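Local coordinates for VC0179-like protein (PDB 4XJ6) that probably joins GTP and ATP into the cyclic dinucleotide cyclic GMP-AMP, as a bacterial homolog of cyclic GMP-AMP synthase with a magnesium-dependent nucleotidyltransferase site, at residues A83-L88 and L153-T158; I147-L152 and V249-V254. One frame throughout, in Å; residues are numbered along the deposited sequence.

From the N terminus, helix 79-90 comes first and supplies 83-88. The chain then runs through helix 94-102 and strands 106-110 and 128-138, the latter carrying the magnesium ligands D129 and D131, before entering helix 149-166. Interaction 1 closes this loop of 64 residues by packing 153-158 against 83-88. Interaction 2 opens inside that loop, at 147-152 just before 153-158, and closes 96 residues later at 249-254, beside strand 242-244; the two loops therefore cross. Both share helix 149-166, and L88 CD1 lies 3.6 Å from L151 N where they touch. Together they tie helix 79-90 and a sheet-edge strand to one helix.

Interaction 1: A83-L88 and L153-T158; sequences ADLARL and LLLVDT
L85 and L154 lead a buried helix-helix packing contact, in which helix 79-90 lies against helix 149-166 of the nucleotidyltransferase domain. The two short segments run at 135° to one another, with axes 10.8 Å apart at their closest; side chains make most of the contact, though one methyl also reaches a backbone nitrogen. L154 extends that methyl, CD1, onto the surface of the other helix: it sits 4.0 Å from L85 CB, near L85 N, and meets L88 CD1 at 4.1 Å. The D84 side chain crosses that of L154 at about a right angle, with OD2 3.9 Å from L154 CD1, while its OD1 forms a salt bridge with R87 NH2 along its own helix. With CG anti to the backbone N (chi1 -175°), L85 brings both methyls to L155 CD2, crossing that side chain at about a right angle; L85 CD2 lies 3.8 Å from L155 CD2. Helix 24-57 packs its V44, F45 and A48 on L155, and V74 adds to the cover over L85. T158 closes the patch at its edge, but its hydroxyl is spent on its own helix: OG1 donates to L154 O at 2.7 Å, while T158 N reaches that oxygen from the opposite face of the carbonyl plane. R87 has a second partner in E80. The joint is thus largely apolar, relying on leucine methyls.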
ATOM      1  N   ALA A  83      19.920   2.906 -22.598  1.00 23.91           N
ATOM      2  CA  ALA A  83      20.696   1.905 -23.317  1.00 24.24           C
ATOM      3  C   ALA A  83      20.240   0.499 -22.938  1.00 28.60           C
ATOM      4  O   ALA A  83      20.152  -0.385 -23.789  1.00 29.29           O
ATOM      5  CB  ALA A  83      22.181   2.074 -23.032  1.00 23.40           C
ATOM      6  N   ASP A  84      19.946   0.306 -21.656  1.00 21.86           N
ATOM      7  CA  ASP A  84      19.530  -0.995 -21.148  1.00 24.23           C
ATOM      8  C   ASP A  84      18.180  -1.404 -21.727  1.00 27.32           C
ATOM      9  O   ASP A  84      18.017  -2.529 -22.205  1.00 21.88           O
ATOM     10  CB  ASP A  84      19.464  -0.975 -19.621  1.00 22.38           C
ATOM     11  CG  ASP A  84      19.364  -2.365 -19.026  1.00 33.05           C
ATOM     12  OD1 ASP A  84      19.622  -3.350 -19.753  1.00 32.86           O
ATOM     13  OD2 ASP A  84      19.044  -2.471 -17.824  1.00 36.18           O
ATOM     14  N   LEU A  85      17.220  -0.484 -21.686  1.00 24.31           N
ATOM     15  CA  LEU A  85      15.890  -0.733 -22.234  1.00 26.10           C
ATOM     16  C   LEU A  85      15.960  -0.959 -23.738  1.00 29.41           C
ATOM     17  O   LEU A  85      15.200  -1.753 -24.292  1.00 30.61           O
ATOM     18  CB  LEU A  85      14.949   0.431 -21.918  1.00 26.19           C
ATOM     19  CG  LEU A  85      13.492   0.221 -22.336  1.00 27.14           C
ATOM     20  CD1 LEU A  85      12.928  -1.049 -21.707  1.00 24.30           C
ATOM     21  CD2 LEU A  85      12.646   1.434 -21.970  1.00 25.67           C
ATOM     22  N   ALA A  86      16.878  -0.251 -24.389  1.00 29.37           N
ATOM     23  CA  ALA A  86      17.112  -0.423 -25.818  1.00 23.33           C
ATOM     24  C   ALA A  86      17.557  -1.848 -26.108  1.00 26.00           C
ATOM     25  O   ALA A  86      17.051  -2.492 -27.026  1.00 27.31           O
ATOM     26  CB  ALA A  86      18.150   0.573 -26.317  1.00 22.01           C
ATOM     27  N   ARG A  87      18.499  -2.337 -25.309  1.00 24.68           N
ATOM     28  CA  ARG A  87      18.999  -3.698 -25.454  1.00 27.63           C
ATOM     29  C   ARG A  87      17.901  -4.729 -25.217  1.00 29.63           C
ATOM     30  O   ARG A  87      17.717  -5.641 -26.020  1.00 24.70           O
ATOM     31  CB  ARG A  87      20.162  -3.949 -24.496  1.00 24.13           C
ATOM     32  CG  ARG A  87      21.432  -3.204 -24.860  1.00 31.82           C
ATOM     33  CD  ARG A  87      22.618  -3.711 -24.060  1.00 25.91           C
ATOM     34  NE  ARG A  87      22.466  -3.462 -22.630  1.00 28.12           N
ATOM     35  CZ  ARG A  87      22.878  -2.356 -22.020  1.00 29.26           C
ATOM     36  NH1 ARG A  87      23.462  -1.392 -22.720  1.00 25.63           N
ATOM     37  NH2 ARG A  87      22.707  -2.208 -20.713  1.00 27.83           N
ATOM     38  N   LEU A  88      17.178  -4.572 -24.111  1.00 25.72           N
ATOM     39  CA  LEU A  88      16.113  -5.498 -23.734  1.00 26.09           C
ATOM     40  C   LEU A  88      15.042  -5.631 -24.812  1.00 25.00           C
ATOM     41  O   LEU A  88      14.614  -6.737 -25.134  1.00 26.93           O
ATOM     42  CB  LEU A  88      15.464  -5.051 -22.423  1.00 25.17           C
ATOM     43  CG  LEU A  88      16.343  -5.144 -21.178  1.00 24.81           C
ATOM     44  CD1 LEU A  88      15.677  -4.452 -20.001  1.00 22.53           C
ATOM     45  CD2 LEU A  88      16.640  -6.600 -20.854  1.00 25.43           C
ATOM     46  N   LEU A 153      10.015  -3.272 -15.341  1.00 21.53           N
ATOM     47  CA  LEU A 153      10.352  -2.342 -14.269  1.00 26.20           C
ATOM     48  C   LEU A 153      10.847  -1.011 -14.822  1.00 30.34           C
ATOM     49  O   LEU A 153      10.543   0.048 -14.276  1.00 27.96           O
ATOM     50  CB  LEU A 153      11.407  -2.950 -13.341  1.00 21.91           C
ATOM     51  CG  LEU A 153      10.909  -4.036 -12.385  1.00 26.35           C
ATOM     52  CD1 LEU A 153      12.078  -4.668 -11.641  1.00 26.79           C
ATOM     53  CD2 LEU A 153       9.881  -3.463 -11.415  1.00 20.91           C
ATOM     54  N   LEU A 154      11.607  -1.071 -15.911  1.00 22.34           N
ATOM     55  CA  LEU A 154      12.108   0.137 -16.560  1.00 23.31           C
ATOM     56  C   LEU A 154      10.989   0.921 -17.238  1.00 22.45           C
ATOM     57  O   LEU A 154      11.087   2.136 -17.405  1.00 22.75           O
ATOM     58  CB  LEU A 154      13.191  -0.211 -17.582  1.00 23.71           C
ATOM     59  CG  LEU A 154      14.582  -0.496 -17.014  1.00 28.27           C
ATOM     60  CD1 LEU A 154      15.563  -0.811 -18.133  1.00 25.51           C
ATOM     61  CD2 LEU A 154      15.069   0.679 -16.174  1.00 24.82           C
ATOM     62  N   LEU A 155       9.930   0.220 -17.629  1.00 21.97           N
ATOM     63  CA  LEU A 155       8.770   0.869 -18.231  1.00 21.76           C
ATOM     64  C   LEU A 155       7.942   1.593 -17.177  1.00 26.10           C
ATOM     65  O   LEU A 155       7.354   2.641 -17.445  1.00 25.67           O
ATOM     66  CB  LEU A 155       7.904  -0.146 -18.973  1.00 21.61           C
ATOM     67  CG  LEU A 155       8.544  -0.795 -20.200  1.00 24.84           C
ATOM     68  CD1 LEU A 155       7.526  -1.644 -20.938  1.00 22.14           C
ATOM     69  CD2 LEU A 155       9.140   0.257 -21.124  1.00 22.84           C
ATOM     70  N   VAL A 156       7.896   1.025 -15.977  1.00 20.79           N
ATOM     71  CA  VAL A 156       7.237   1.674 -14.854  1.00 26.24           C
ATOM     72  C   VAL A 156       8.032   2.906 -14.447  1.00 33.05           C
ATOM     73  O   VAL A 156       7.465   3.979 -14.224  1.00 30.22           O
ATOM     74  CB  VAL A 156       7.090   0.722 -13.653  1.00 27.01           C
ATOM     75  CG1 VAL A 156       6.653   1.488 -12.420  1.00 26.15           C
ATOM     76  CG2 VAL A 156       6.103  -0.390 -13.974  1.00 23.58           C
ATOM     77  N   ASP A 157       9.349   2.742 -14.360  1.00 21.23           N
ATOM     78  CA  ASP A 157      10.242   3.844 -14.026  1.00 27.29           C
ATOM     79  C   ASP A 157      10.116   4.966 -15.047  1.00 28.04           C
ATOM     80  O   ASP A 157      10.080   6.140 -14.687  1.00 22.73           O
ATOM     81  CB  ASP A 157      11.691   3.363 -13.951  1.00 29.86           C
ATOM     82  CG  ASP A 157      11.962   2.516 -12.725  1.00 30.00           C
ATOM     83  OD1 ASP A 157      11.058   2.393 -11.876  1.00 27.91           O
ATOM     84  OD2 ASP A 157      13.088   1.987 -12.607  1.00 34.56           O
ATOM     85  N   THR A 158      10.037   4.592 -16.319  1.00 26.17           N
ATOM     86  CA  THR A 158       9.853   5.556 -17.398  1.00 23.21           C
ATOM     87  C   THR A 158       8.610   6.411 -17.177  1.00 27.84           C
ATOM     88  O   THR A 158       8.649   7.632 -17.322  1.00 30.36           O
ATOM     89  CB  THR A 158       9.743   4.855 -18.764  1.00 23.37           C
ATOM     90  OG1 THR A 158      10.980   4.202 -19.069  1.00 25.65           O
ATOM     91  CG2 THR A 158       9.438   5.859 -19.858  1.00 24.09           C
TER

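Interaction 2: I147-L152 and V249-V254; sequences IGHTLL and VRRWSV
H149 and W252 meet as a T-shaped (edge-to-face) aromatic pair, joining the first turn of helix 149-166 to strand 252-254 of the nucleotidyltransferase sheet. The histidine turns its edge to the face of the indole five-membered ring, with centroids 5.8 Å apart and planes at 65°. Its CB also bears on the indole, 3.5 Å from W252 CZ2. R251 adds a CH-pi contact: its CG lies over one face of the imidazole, 3.8 Å from the ring centroid. The opposite face has T150 OG1 above it, so each face of the ring has a neighbour, both set toward the rim. H149 takes chi1 76°, with CG between its backbone N and carbonyl carbon, and this rotation carries the imidazole under the arginine chain. Farther along the indole, L152 CD1 meets W252 CH2 in the ring plane at 3.7 Å, and I147 O comes near the plane at the CZ2 edge.

In the next shell, P145 packs on W252, as do N242 and A244 from the neighbouring strand. Backbone hydrogen bonds of R251 with L245 and S253 with L243 hold the segment beside strand 242-244 and the residue after it; L243 itself lines a 3'-deoxy-GTP pocket, and the W252 side chain is about 11 Å from a bound nucleotide. The R251 chain bends at chi3 and ends in a salt bridge from NH2 to E144 OE1, which probably helps keep CG over the H149 ring. G148 fills the N-cap position just before the histidine. Within this packing H149 ND1 is buried without a polar partner, its nearest atom across the contact being R251 O at 4.0 Å.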
ATOM      1  N   ILE A 147       8.381 -12.543 -20.185  1.00 30.19           N
ATOM      2  CA  ILE A 147       8.984 -11.225 -20.352  1.00 29.23           C
ATOM      3  C   ILE A 147       9.871 -10.870 -19.156  1.00 31.88           C
ATOM      4  O   ILE A 147       9.476 -11.047 -18.002  1.00 32.66           O
ATOM      5  CB  ILE A 147       7.901 -10.140 -20.545  1.00 24.35           C
ATOM      6  CG1 ILE A 147       7.077 -10.435 -21.801  1.00 24.41           C
ATOM      7  CG2 ILE A 147       8.529  -8.756 -20.620  1.00 23.70           C
ATOM      8  CD1 ILE A 147       5.945  -9.460 -22.046  1.00 23.83           C
ATOM      9  N   GLY A 148      11.075 -10.382 -19.444  1.00 32.36           N
ATOM     10  CA  GLY A 148      12.036 -10.035 -18.411  1.00 25.36           C
ATOM     11  C   GLY A 148      11.518  -9.008 -17.423  1.00 30.80           C
ATOM     12  O   GLY A 148      10.776  -8.095 -17.794  1.00 29.82           O
ATOM     13  N   HIS A 149      11.912  -9.156 -16.161  1.00 28.74           N
ATOM     14  CA  HIS A 149      11.419  -8.284 -15.102  1.00 26.81           C
ATOM     15  C   HIS A 149      12.006  -6.880 -15.206  1.00 27.87           C
ATOM     16  O   HIS A 149      11.333  -5.898 -14.901  1.00 28.16           O
ATOM     17  CB  HIS A 149      11.730  -8.881 -13.725  1.00 26.17           C
ATOM     18  CG  HIS A 149      13.164  -8.740 -13.312  1.00 31.85           C
ATOM     19  ND1 HIS A 149      13.552  -7.999 -12.215  1.00 31.64           N
ATOM     20  CD2 HIS A 149      14.302  -9.240 -13.850  1.00 35.00           C
ATOM     21  CE1 HIS A 149      14.866  -8.051 -12.094  1.00 34.08           C
ATOM     22  NE2 HIS A 149      15.346  -8.796 -13.073  1.00 34.81           N
ATOM     23  N   THR A 150      13.255  -6.787 -15.654  1.00 31.18           N
ATOM     24  CA  THR A 150      13.936  -5.501 -15.782  1.00 30.26           C
ATOM     25  C   THR A 150      13.240  -4.606 -16.800  1.00 28.20           C
ATOM     26  O   THR A 150      13.086  -3.402 -16.580  1.00 27.55           O
ATOM     27  CB  THR A 150      15.405  -5.685 -16.194  1.00 33.43           C
ATOM     28  OG1 THR A 150      16.079  -6.486 -15.216  1.00 35.51           O
ATOM     29  CG2 THR A 150      16.104  -4.338 -16.312  1.00 35.42           C
ATOM     30  N   LEU A 151      12.822  -5.204 -17.913  1.00 26.87           N
ATOM     31  CA  LEU A 151      12.120  -4.483 -18.968  1.00 24.48           C
ATOM     32  C   LEU A 151      10.869  -3.804 -18.421  1.00 25.04           C
ATOM     33  O   LEU A 151      10.682  -2.596 -18.585  1.00 26.36           O
ATOM     34  CB  LEU A 151      11.752  -5.439 -20.107  1.00 24.67           C
ATOM     35  CG  LEU A 151      11.369  -4.874 -21.480  1.00 26.67           C
ATOM     36  CD1 LEU A 151      11.580  -5.935 -22.550  1.00 28.28           C
ATOM     37  CD2 LEU A 151       9.931  -4.374 -21.519  1.00 25.43           C
ATOM     38  N   LEU A 152      10.019  -4.596 -17.774  1.00 22.28           N
ATOM     39  CA  LEU A 152       8.757  -4.108 -17.228  1.00 23.39           C
ATOM     40  C   LEU A 152       8.977  -3.065 -16.143  1.00 21.21           C
ATOM     41  O   LEU A 152       8.223  -2.098 -16.031  1.00 23.13           O
ATOM     42  CB  LEU A 152       7.941  -5.276 -16.672  1.00 23.85           C
ATOM     43  CG  LEU A 152       7.663  -6.420 -17.649  1.00 21.79           C
ATOM     44  CD1 LEU A 152       7.052  -7.605 -16.922  1.00 21.82           C
ATOM     45  CD2 LEU A 152       6.748  -5.930 -18.750  1.00 25.39           C
ATOM     46  N   VAL A 249      18.181 -10.408  -4.711  1.00 54.60           N
ATOM     47  CA  VAL A 249      18.690 -11.325  -5.725  1.00 51.72           C
ATOM     48  C   VAL A 249      17.572 -12.117  -6.394  1.00 51.51           C
ATOM     49  O   VAL A 249      17.799 -12.820  -7.376  1.00 55.92           O
ATOM     50  CB  VAL A 249      19.713 -12.305  -5.122  1.00 51.94           C
ATOM     51  CG1 VAL A 249      20.982 -11.567  -4.738  1.00 52.94           C
ATOM     52  CG2 VAL A 249      19.120 -13.014  -3.914  1.00 51.05           C
ATOM     53  N   ARG A 250      16.362 -12.001  -5.857  1.00 50.09           N
ATOM     54  CA  ARG A 250      15.200 -12.652  -6.449  1.00 52.36           C
ATOM     55  C   ARG A 250      14.516 -11.706  -7.429  1.00 47.31           C
ATOM     56  O   ARG A 250      14.223 -10.558  -7.093  1.00 49.42           O
ATOM     57  CB  ARG A 250      14.220 -13.103  -5.365  1.00 58.93           C
ATOM     58  CG  ARG A 250      14.855 -13.956  -4.278  1.00 67.58           C
ATOM     59  CD  ARG A 250      14.051 -13.894  -2.989  1.00 73.00           C
ATOM     60  NE  ARG A 250      14.872 -14.208  -1.822  1.00 79.61           N
ATOM     61  CZ  ARG A 250      14.804 -15.345  -1.140  1.00 85.45           C
ATOM     62  NH1 ARG A 250      13.944 -16.290  -1.498  1.00 86.04           N
ATOM     63  NH2 ARG A 250      15.595 -15.538  -0.091  1.00 89.08           N
ATOM     64  N   ARG A 251      14.271 -12.190  -8.642  1.00 38.66           N
ATOM     65  CA  ARG A 251      13.665 -11.375  -9.688  1.00 34.65           C
ATOM     66  C   ARG A 251      12.150 -11.304  -9.540  1.00 32.22           C
ATOM     67  O   ARG A 251      11.557 -10.227  -9.603  1.00 30.01           O
ATOM     68  CB  ARG A 251      14.031 -11.925 -11.070  1.00 35.35           C
ATOM     69  CG  ARG A 251      15.511 -11.820 -11.409  1.00 41.44           C
ATOM     70  CD  ARG A 251      15.834 -12.546 -12.707  1.00 50.12           C
ATOM     71  NE  ARG A 251      15.590 -13.981 -12.601  1.00 59.31           N
ATOM     72  CZ  ARG A 251      15.844 -14.857 -13.567  1.00 66.48           C
ATOM     73  NH1 ARG A 251      16.354 -14.445 -14.721  1.00 68.47           N
ATOM     74  NH2 ARG A 251      15.589 -16.145 -13.380  1.00 68.40           N
ATOM     75  N   TRP A 252      11.524 -12.460  -9.343  1.00 36.89           N
ATOM     76  CA  TRP A 252      10.075 -12.525  -9.211  1.00 35.21           C
ATOM     77  C   TRP A 252       9.654 -13.099  -7.863  1.00 37.73           C
ATOM     78  O   TRP A 252      10.382 -13.883  -7.252  1.00 40.28           O
ATOM     79  CB  TRP A 252       9.464 -13.365 -10.336  1.00 32.03           C
ATOM     80  CG  TRP A 252       9.690 -12.820 -11.718  1.00 29.64           C
ATOM     81  CD1 TRP A 252      10.680 -13.176 -12.587  1.00 25.97           C
ATOM     82  CD2 TRP A 252       8.899 -11.837 -12.395  1.00 24.08           C
ATOM     83  NE1 TRP A 252      10.561 -12.470 -13.759  1.00 25.44           N
ATOM     84  CE2 TRP A 252       9.472 -11.640 -13.667  1.00 24.31           C
ATOM     85  CE3 TRP A 252       7.764 -11.095 -12.048  1.00 23.08           C
ATOM     86  CZ2 TRP A 252       8.949 -10.741 -14.593  1.00 27.74           C
ATOM     87  CZ3 TRP A 252       7.246 -10.199 -12.969  1.00 22.43           C
ATOM     88  CH2 TRP A 252       7.840 -10.031 -14.225  1.00 22.70           C
ATOM     89  N   SER A 253       8.470 -12.698  -7.413  1.00 34.52           N
ATOM     90  CA  SER A 253       7.849 -13.277  -6.229  1.00 32.08           C
ATOM     91  C   SER A 253       6.358 -13.476  -6.476  1.00 32.75           C
ATOM     92  O   SER A 253       5.643 -12.532  -6.814  1.00 33.31           O
ATOM     93  CB  SER A 253       8.067 -12.390  -5.001  1.00 35.21           C
ATOM     94  OG  SER A 253       7.337 -12.871  -3.885  1.00 39.35           O
ATOM     95  N   VAL A 254       5.895 -14.711  -6.321  1.00 33.44           N
ATOM     96  CA  VAL A 254       4.472 -14.996  -6.448  1.00 30.01           C
ATOM     97  C   VAL A 254       3.730 -14.380  -5.268  1.00 30.20           C
ATOM     98  O   VAL A 254       3.845 -14.846  -4.131  1.00 28.30           O
ATOM     99  CB  VAL A 254       4.191 -16.511  -6.517  1.00 32.90           C
ATOM    100  CG1 VAL A 254       2.694 -16.774  -6.466  1.00 34.56           C
ATOM    101  CG2 VAL A 254       4.799 -17.105  -7.783  1.00 27.00           C
TER